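Local coordinates for protein alpha-fucosidase GH29 (Fusarium graminearum, PDB 4PSR) that hydrolyses alpha-L-fucosides as a GH29 glycosidase, probably releasing alpha-1,6-linked fucose from the reducing-end N-acetylglucosamine of glycoprotein carbohydrate chains, at residues Ile109-Gly114 with Glu354-Leu359; Gly370-Asp375 with Ala484-Leu489. All blocks are in the same frame, centred on the assembly; numbering follows the deposited sequence.

Contact 1 of 2, residues Ile109-Gly114 with Glu354-Leu359; sequences IKIVKG and EQIKVL
Ile111 meets Ile356 and Leu359 because its chi1 of -67° sends its two branches to different partners: CG2 lies anti to the backbone N and is presented to Leu359, while CG1 stands beside that N and carries CD1 out to Ile356. Ile356 has the same first torsion, and a nearly straight chi2 of 175° extends its CG1 branch until the two delta methyls meet, Ile111 CD1 lying 3.9 Å from Ile356 CD1. CG1 of Ile356 follows closely, 4.0 Å from Ile111 CD1, so one methyl rests on the last two carbons of the branch. Against Leu359 the closest approach is made by Ile111 CG2, which comes to 3.7 Å from Leu359 CD1, with Leu359 CB behind it. In both pairs the side chains run at about a right angle to each other.

The two helices, 105-114 and 353-369, belong to the outer layer of a TIM barrel, the catalytic fold of GH29 enzymes. One leads into barrel strand 119-125 and the other follows the last strand, 337-343, so the contact lies where the eight-stranded barrel closes, the helix after the first strand packing against the helix after the last. No hydrogen bond crosses it, and the CA atoms of Ile111 and Ile356 remain 7.0 Å apart, a separation bridged by aliphatic side chains. Leu359 is buried and also touches Ile343 on strand 337-343, whereas Ile111 and Ile356 keep some exposure. Val112, turned from the second helix, reaches inward to Val31 and Ile343 on the first and last strands of the barrel.

Contact 2 of 2, residues Gly370-Asp375 with Ala484-Leu489; sequences GEAVYD and AYVLKL
Lys488 and Glu371 form a salt bridge where the 3-10 turn that follows helix 353-369, the last helix of the TIM barrel, meets the antiparallel sheet of the C-terminal beta domain. Lys488 NZ donates to Glu371 OE2 over 2.8 Å, and the oxygen receives the bond with its syn lone pair, the one on the side of the other carboxylate oxygen. The interaction is one-sided, since Glu371 OE1 stays 4.1 Å from Lys488 NZ. The lysine CE also lies close, 3.2 Å from Glu371 OE2, so the oxygen sits beside the end of the aliphatic chain as well as the ammonium group. Both chains are extended and cross at about a right angle; with CG anti to the backbone N in each, chi1 179° in Glu371 and 175° in Lys488, their full lengths are spent spanning the gap.

Beside this bridge lies a small apolar contact, Ala372 CB 3.7 Å from Val486 CG1, at the point where the two backbones run nearest, 7.3 Å between the CA atoms of these residues.

A second shell fixes the carboxylate. Tyr458 OH is hydrogen-bonded to Glu371 OE1 and Tyr417 OH to Glu371 OE2, so both oxygens are held and OE2 has a tyrosine as well as the lysine. Such a setting would be expected to favour the charged form of the glutamate. Tyr417 also packs on Lys488, and Tyr369, from helix 353-369, lies against Val486. The alanine's backbone is tied to the sheet too, Ala372 O being hydrogen-bonded to Thr408 OG1 of strand 405-409.

Helix 353-369 connects the two sites: its first turns enter contact 1, and the chain leaving its far end supplies residues 370-375 to contact 2. The centres lie 22 Å apart and the nearest atoms about 7 Å, without touching. Both are partly buried, but they serve different boundaries. Contact 1 stays within the barrel's outer helical layer and is wholly aliphatic, whereas contact 2 spans the seam between barrel and C-terminal sheet, adding a salt bridge to one small apolar contact. Contact 1 also buries more surface, 203 against 137 Å². In this example, helix-to-helix packing within one domain relies on branched side chains, while the interdomain joint sets a salt bridge beside a small methyl contact.

Contact 1 of 2, residues Ile109-Gly114 with Glu354-Leu359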
ATOM      1  N   ILE A 109      15.133 -11.006   8.061  1.00 10.60           N
ATOM      2  CA  ILE A 109      14.146 -11.660   7.202  1.00 11.90           C
ATOM      3  C   ILE A 109      13.294 -12.696   7.955  1.00 10.32           C
ATOM      4  O   ILE A 109      12.139 -12.828   7.659  1.00 11.56           O
ATOM      5  CB  ILE A 109      14.781 -12.211   5.921  1.00 11.14           C
ATOM      6  CG1 ILE A 109      15.365 -11.054   5.090  1.00 10.89           C
ATOM      7  CG2 ILE A 109      13.767 -12.972   5.070  1.00 12.06           C
ATOM      8  CD1 ILE A 109      14.387  -9.879   4.736  1.00 13.72           C
ATOM      9  N   LYS A 110      13.867 -13.392   8.930  0.52 12.31           N
ATOM     10  CA  LYS A 110      13.073 -14.302   9.745  0.52 11.67           C
ATOM     11  C   LYS A 110      11.995 -13.547  10.535  0.52 10.69           C
ATOM     12  O   LYS A 110      10.867 -14.028  10.659  0.52 12.60           O
ATOM     13  CB  LYS A 110      13.954 -15.117  10.713  0.52 14.76           C
ATOM     14  CG  LYS A 110      14.894 -16.114  10.053  0.52 15.56           C
ATOM     15  CD  LYS A 110      14.163 -17.171   9.287  0.52 18.86           C
ATOM     16  CE  LYS A 110      15.117 -18.242   8.780  0.52 23.35           C
ATOM     17  NZ  LYS A 110      14.383 -19.236   7.963  0.52 18.03           N
ATOM     18  N   ILE A 111      12.337 -12.372  11.070  1.00 11.05           N
ATOM     19  CA  ILE A 111      11.382 -11.518  11.765  1.00 11.48           C
ATOM     20  C   ILE A 111      10.276 -11.042  10.804  1.00 10.38           C
ATOM     21  O   ILE A 111       9.096 -11.051  11.120  1.00 11.78           O
ATOM     22  CB  ILE A 111      12.108 -10.324  12.449  1.00 11.22           C
ATOM     23  CG1 ILE A 111      12.994 -10.831  13.592  1.00 12.79           C
ATOM     24  CG2 ILE A 111      11.117  -9.293  12.943  1.00 13.97           C
ATOM     25  CD1 ILE A 111      14.102  -9.884  13.989  1.00 15.43           C
ATOM     26  N   VAL A 112      10.678 -10.629   9.605  1.00 10.78           N
ATOM     27  CA  VAL A 112       9.701 -10.207   8.610  1.00 12.56           C
ATOM     28  C   VAL A 112       8.745 -11.373   8.244  1.00  9.04           C
ATOM     29  O   VAL A 112       7.537 -11.205   8.166  1.00 10.29           O
ATOM     30  CB  VAL A 112      10.407  -9.603   7.380  1.00 10.99           C
ATOM     31  CG1 VAL A 112       9.432  -9.377   6.254  1.00 12.38           C
ATOM     32  CG2 VAL A 112      11.092  -8.270   7.763  1.00 12.16           C
ATOM     33  N   LYS A 113       9.303 -12.560   8.029  0.55 10.51           N
ATOM     34  CA  LYS A 113       8.484 -13.731   7.754  0.55 12.45           C
ATOM     35  C   LYS A 113       7.516 -13.984   8.911  0.55 11.36           C
ATOM     36  O   LYS A 113       6.320 -14.240   8.716  0.55 11.47           O
ATOM     37  CB  LYS A 113       9.366 -14.959   7.539  0.55 14.62           C
ATOM     38  CG  LYS A 113       8.593 -16.220   7.247  0.55 14.35           C
ATOM     39  CD  LYS A 113       7.788 -16.123   5.954  0.55 16.12           C
ATOM     40  CE  LYS A 113       7.145 -17.451   5.575  0.55 19.57           C
ATOM     41  NZ  LYS A 113       6.387 -17.347   4.302  0.55 20.58           N
ATOM     42  N   GLY A 114       8.040 -13.877  10.122  1.00 11.96           N
ATOM     43  CA  GLY A 114       7.251 -14.084  11.326  1.00 11.91           C
ATOM     44  C   GLY A 114       6.125 -13.077  11.531  1.00 11.14           C
ATOM     45  O   GLY A 114       5.129 -13.363  12.185  1.00 13.98           O
ATOM     46  N   GLU A 354      12.063  -2.290  19.562  1.00 13.44           N
ATOM     47  CA  GLU A 354      10.680  -1.807  19.555  1.00 15.00           C
ATOM     48  C   GLU A 354       9.984  -2.181  18.236  1.00 13.63           C
ATOM     49  O   GLU A 354       8.791  -2.475  18.188  1.00 14.23           O
ATOM     50  CB  GLU A 354      10.613  -0.297  19.762  1.00 18.17           C
ATOM     51  CG  GLU A 354      11.249   0.205  21.062  1.00 29.07           C
ATOM     52  CD  GLU A 354      12.661   0.776  20.861  1.00 49.41           C
ATOM     53  OE1 GLU A 354      13.520   0.143  20.188  1.00 23.81           O
ATOM     54  OE2 GLU A 354      12.912   1.883  21.381  1.00 45.45           O
ATOM     55  N   GLN A 355      10.740  -2.136  17.149  1.00 13.66           N
ATOM     56  CA  GLN A 355      10.180  -2.490  15.853  1.00 11.98           C
ATOM     57  C   GLN A 355       9.954  -3.990  15.748  1.00 11.81           C
ATOM     58  O   GLN A 355       8.945  -4.445  15.188  1.00 12.23           O
ATOM     59  CB  GLN A 355      11.103  -1.998  14.745  1.00 12.27           C
ATOM     60  CG  GLN A 355      11.157  -0.470  14.656  1.00 12.30           C
ATOM     61  CD  GLN A 355      12.001  -0.021  13.487  1.00 10.75           C
ATOM     62  OE1 GLN A 355      11.754  -0.429  12.347  1.00 12.44           O
ATOM     63  NE2 GLN A 355      13.025   0.784  13.751  1.00 12.33           N
ATOM     64  N   ILE A 356      10.910  -4.763  16.251  1.00 11.00           N
ATOM     65  CA  ILE A 356      10.756  -6.218  16.319  1.00 12.64           C
ATOM     66  C   ILE A 356       9.465  -6.587  17.065  1.00 11.98           C
ATOM     67  O   ILE A 356       8.687  -7.443  16.621  1.00 13.46           O
ATOM     68  CB  ILE A 356      12.002  -6.880  16.959  1.00 12.25           C
ATOM     69  CG1 ILE A 356      13.228  -6.631  16.076  1.00 12.85           C
ATOM     70  CG2 ILE A 356      11.772  -8.375  17.161  1.00 15.48           C
ATOM     71  CD1 ILE A 356      14.541  -7.137  16.655  1.00 13.97           C
ATOM     72  N   LYS A 357       9.233  -5.947  18.203  1.00 12.09           N
ATOM     73  CA  LYS A 357       8.012  -6.225  18.965  1.00 13.49           C
ATOM     74  C   LYS A 357       6.730  -5.934  18.163  1.00 14.16           C
ATOM     75  O   LYS A 357       5.790  -6.724  18.183  1.00 13.77           O
ATOM     76  CB  LYS A 357       8.030  -5.450  20.279  1.00 15.48           C
ATOM     77  CG  LYS A 357       6.707  -5.383  21.031  1.00 29.50           C
ATOM     78  CD  LYS A 357       6.230  -6.729  21.575  1.00 56.43           C
ATOM     79  CE  LYS A 357       5.203  -6.525  22.696  1.00 53.64           C
ATOM     80  NZ  LYS A 357       4.360  -5.296  22.489  1.00 32.98           N
ATOM     81  N   VAL A 358       6.687  -4.810  17.452  1.00 12.34           N
ATOM     82  CA  VAL A 358       5.538  -4.528  16.606  1.00 14.22           C
ATOM     83  C   VAL A 358       5.359  -5.620  15.545  1.00 12.30           C
ATOM     84  O   VAL A 358       4.249  -6.098  15.341  1.00 12.27           O
ATOM     85  CB  VAL A 358       5.678  -3.131  15.964  1.00 12.56           C
ATOM     86  CG1 VAL A 358       4.623  -2.907  14.919  1.00 13.42           C
ATOM     87  CG2 VAL A 358       5.583  -2.063  17.064  1.00 13.96           C
ATOM     88  N   LEU A 359       6.437  -6.007  14.862  1.00 11.67           N
ATOM     89  CA  LEU A 359       6.326  -7.024  13.829  1.00 11.18           C
ATOM     90  C   LEU A 359       5.869  -8.355  14.426  1.00 11.98           C
ATOM     91  O   LEU A 359       5.036  -9.031  13.850  1.00 12.00           O
ATOM     92  CB  LEU A 359       7.675  -7.227  13.117  1.00 12.62           C
ATOM     93  CG  LEU A 359       8.058  -6.052  12.221  1.00 12.23           C
ATOM     94  CD1 LEU A 359       9.507  -6.138  11.842  1.00 13.21           C
ATOM     95  CD2 LEU A 359       7.214  -6.032  10.983  1.00 13.55           C
TER

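Contact 2 of 2, residues Gly370-Asp375 with Ala484-Leu489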
ATOM      1  N   GLY A 370      -5.672 -14.906  10.361  1.00 10.93           N
ATOM      2  CA  GLY A 370      -5.390 -14.809   8.927  1.00 11.77           C
ATOM      3  C   GLY A 370      -6.549 -15.181   8.005  1.00 14.35           C
ATOM      4  O   GLY A 370      -6.647 -14.659   6.887  1.00 12.88           O
ATOM      5  N   GLU A 371      -7.445 -16.067   8.448  1.00 12.55           N
ATOM      6  CA  GLU A 371      -8.615 -16.445   7.662  1.00 13.17           C
ATOM      7  C   GLU A 371      -9.457 -15.216   7.237  1.00 14.58           C
ATOM      8  O   GLU A 371     -10.088 -15.211   6.173  1.00 13.59           O
ATOM      9  CB  GLU A 371      -9.498 -17.423   8.456  1.00 14.10           C
ATOM     10  CG  GLU A 371     -10.748 -17.846   7.686  1.00 13.81           C
ATOM     11  CD  GLU A 371     -11.689 -18.760   8.463  1.00 17.41           C
ATOM     12  OE1 GLU A 371     -11.334 -19.233   9.555  1.00 21.02           O
ATOM     13  OE2 GLU A 371     -12.806 -18.962   7.978  1.00 18.01           O
ATOM     14  N   ALA A 372      -9.494 -14.200   8.087  1.00 12.61           N
ATOM     15  CA  ALA A 372     -10.264 -12.992   7.825  1.00 14.27           C
ATOM     16  C   ALA A 372      -9.523 -11.968   6.947  1.00 11.15           C
ATOM     17  O   ALA A 372     -10.093 -10.932   6.602  1.00 12.28           O
ATOM     18  CB  ALA A 372     -10.686 -12.341   9.142  1.00 14.56           C
ATOM     19  N   VAL A 373      -8.257 -12.246   6.654  1.00 11.75           N
ATOM     20  CA  VAL A 373      -7.384 -11.293   5.969  1.00 10.37           C
ATOM     21  C   VAL A 373      -6.880 -11.894   4.661  1.00  9.02           C
ATOM     22  O   VAL A 373      -7.303 -11.477   3.572  1.00 10.60           O
ATOM     23  CB  VAL A 373      -6.237 -10.835   6.894  1.00 11.20           C
ATOM     24  CG1 VAL A 373      -5.327  -9.833   6.169  1.00 12.54           C
ATOM     25  CG2 VAL A 373      -6.799 -10.196   8.163  1.00 14.12           C
ATOM     26  N   TYR A 374      -5.948 -12.834   4.727  1.00 10.70           N
ATOM     27  CA  TYR A 374      -5.402 -13.413   3.510  1.00  9.84           C
ATOM     28  C   TYR A 374      -6.494 -14.029   2.675  1.00 10.85           C
ATOM     29  O   TYR A 374      -7.442 -14.629   3.199  1.00 12.72           O
ATOM     30  CB  TYR A 374      -4.418 -14.500   3.847  1.00 11.69           C
ATOM     31  CG  TYR A 374      -3.282 -14.080   4.753  1.00 10.08           C
ATOM     32  CD1 TYR A 374      -2.320 -13.159   4.352  1.00 11.93           C
ATOM     33  CD2 TYR A 374      -3.111 -14.698   5.982  1.00 10.42           C
ATOM     34  CE1 TYR A 374      -1.239 -12.840   5.188  1.00 11.67           C
ATOM     35  CE2 TYR A 374      -2.069 -14.393   6.823  1.00 11.97           C
ATOM     36  CZ  TYR A 374      -1.110 -13.485   6.416  1.00 12.20           C
ATOM     37  OH  TYR A 374      -0.059 -13.206   7.238  1.00 12.70           O
ATOM     38  N   ASP A 375      -6.345 -13.891   1.362  1.00 11.08           N
ATOM     39  CA  ASP A 375      -7.213 -14.579   0.403  1.00 11.32           C
ATOM     40  C   ASP A 375      -8.656 -14.096   0.423  1.00 13.43           C
ATOM     41  O   ASP A 375      -9.491 -14.672  -0.255  1.00 15.47           O
ATOM     42  CB  ASP A 375      -7.201 -16.117   0.625  1.00 12.88           C
ATOM     43  CG  ASP A 375      -5.814 -16.717   0.573  1.00 23.04           C
ATOM     44  OD1 ASP A 375      -4.876 -16.118   0.038  1.00 17.52           O
ATOM     45  OD2 ASP A 375      -5.651 -17.817   1.139  1.00 34.29           O
ATOM     46  N   ALA A 484      -7.776  -7.368  17.882  1.00 11.61           N
ATOM     47  CA  ALA A 484      -9.108  -7.304  17.314  1.00 11.11           C
ATOM     48  C   ALA A 484      -9.694  -8.722  17.410  1.00 13.29           C
ATOM     49  O   ALA A 484      -8.959  -9.680  17.678  1.00 14.40           O
ATOM     50  CB  ALA A 484      -9.048  -6.826  15.844  1.00 12.18           C
ATOM     51  N   TYR A 485     -11.005  -8.830  17.197  1.00 11.51           N
ATOM     52  CA  TYR A 485     -11.735 -10.096  17.326  1.00 13.40           C
ATOM     53  C   TYR A 485     -12.562 -10.299  16.075  1.00 13.21           C
ATOM     54  O   TYR A 485     -13.034  -9.340  15.485  1.00 14.39           O
ATOM     55  CB  TYR A 485     -12.619 -10.105  18.593  1.00 13.27           C
ATOM     56  CG  TYR A 485     -11.789  -9.957  19.847  1.00 13.02           C
ATOM     57  CD1 TYR A 485     -11.469  -8.704  20.341  1.00 13.10           C
ATOM     58  CD2 TYR A 485     -11.293 -11.061  20.528  1.00 15.50           C
ATOM     59  CE1 TYR A 485     -10.665  -8.553  21.457  1.00 13.44           C
ATOM     60  CE2 TYR A 485     -10.482 -10.906  21.660  1.00 15.47           C
ATOM     61  CZ  TYR A 485     -10.202  -9.659  22.130  1.00 13.39           C
ATOM     62  OH  TYR A 485      -9.413  -9.486  23.247  1.00 16.90           O
ATOM     63  N   VAL A 486     -12.719 -11.548  15.661  1.00 14.37           N
ATOM     64  CA  VAL A 486     -13.351 -11.847  14.390  1.00 12.29           C
ATOM     65  C   VAL A 486     -14.571 -12.740  14.516  1.00 14.13           C
ATOM     66  O   VAL A 486     -14.482 -13.865  15.030  1.00 15.12           O
ATOM     67  CB  VAL A 486     -12.352 -12.525  13.399  1.00 12.39           C
ATOM     68  CG1 VAL A 486     -12.987 -12.750  12.041  1.00 14.24           C
ATOM     69  CG2 VAL A 486     -11.068 -11.724  13.234  1.00 15.29           C
ATOM     70  N   LEU A 487     -15.683 -12.262  13.988  1.00 13.24           N
ATOM     71  CA  LEU A 487     -16.892 -13.068  13.796  1.00 12.26           C
ATOM     72  C   LEU A 487     -16.958 -13.563  12.356  1.00 17.30           C
ATOM     73  O   LEU A 487     -16.625 -12.838  11.409  1.00 14.70           O
ATOM     74  CB  LEU A 487     -18.139 -12.256  14.114  1.00 13.75           C
ATOM     75  CG  LEU A 487     -18.323 -11.858  15.579  1.00 13.79           C
ATOM     76  CD1 LEU A 487     -19.290 -10.721  15.726  1.00 16.94           C
ATOM     77  CD2 LEU A 487     -18.800 -13.065  16.413  1.00 17.33           C
ATOM     78  N   LYS A 488     -17.426 -14.799  12.190  1.00 16.32           N
ATOM     79  CA  LYS A 488     -17.552 -15.425  10.872  1.00 14.10           C
ATOM     80  C   LYS A 488     -19.005 -15.764  10.658  1.00 13.30           C
ATOM     81  O   LYS A 488     -19.573 -16.557  11.438  1.00 14.63           O
ATOM     82  CB  LYS A 488     -16.679 -16.679  10.788  1.00 14.03           C
ATOM     83  CG  LYS A 488     -16.809 -17.485   9.515  1.00 13.69           C
ATOM     84  CD  LYS A 488     -15.893 -18.693   9.552  1.00 15.33           C
ATOM     85  CE  LYS A 488     -15.944 -19.485   8.272  1.00 18.02           C
ATOM     86  NZ  LYS A 488     -15.028 -20.648   8.331  1.00 18.24           N
ATOM     87  N   LEU A 489     -19.617 -15.180   9.642  1.00 12.62           N
ATOM     88  CA  LEU A 489     -21.046 -15.359   9.350  1.00 12.85           C
ATOM     89  C   LEU A 489     -21.178 -16.122   8.050  1.00 17.75           C
ATOM     90  O   LEU A 489     -20.743 -15.668   7.010  1.00 16.12           O
ATOM     91  CB  LEU A 489     -21.767 -14.013   9.236  1.00 13.80           C
ATOM     92  CG  LEU A 489     -22.129 -13.226  10.508  1.00 16.51           C
ATOM     93  CD1 LEU A 489     -20.900 -12.847  11.288  1.00 17.07           C
ATOM     94  CD2 LEU A 489     -22.886 -11.980  10.160  1.00 15.85           C
TER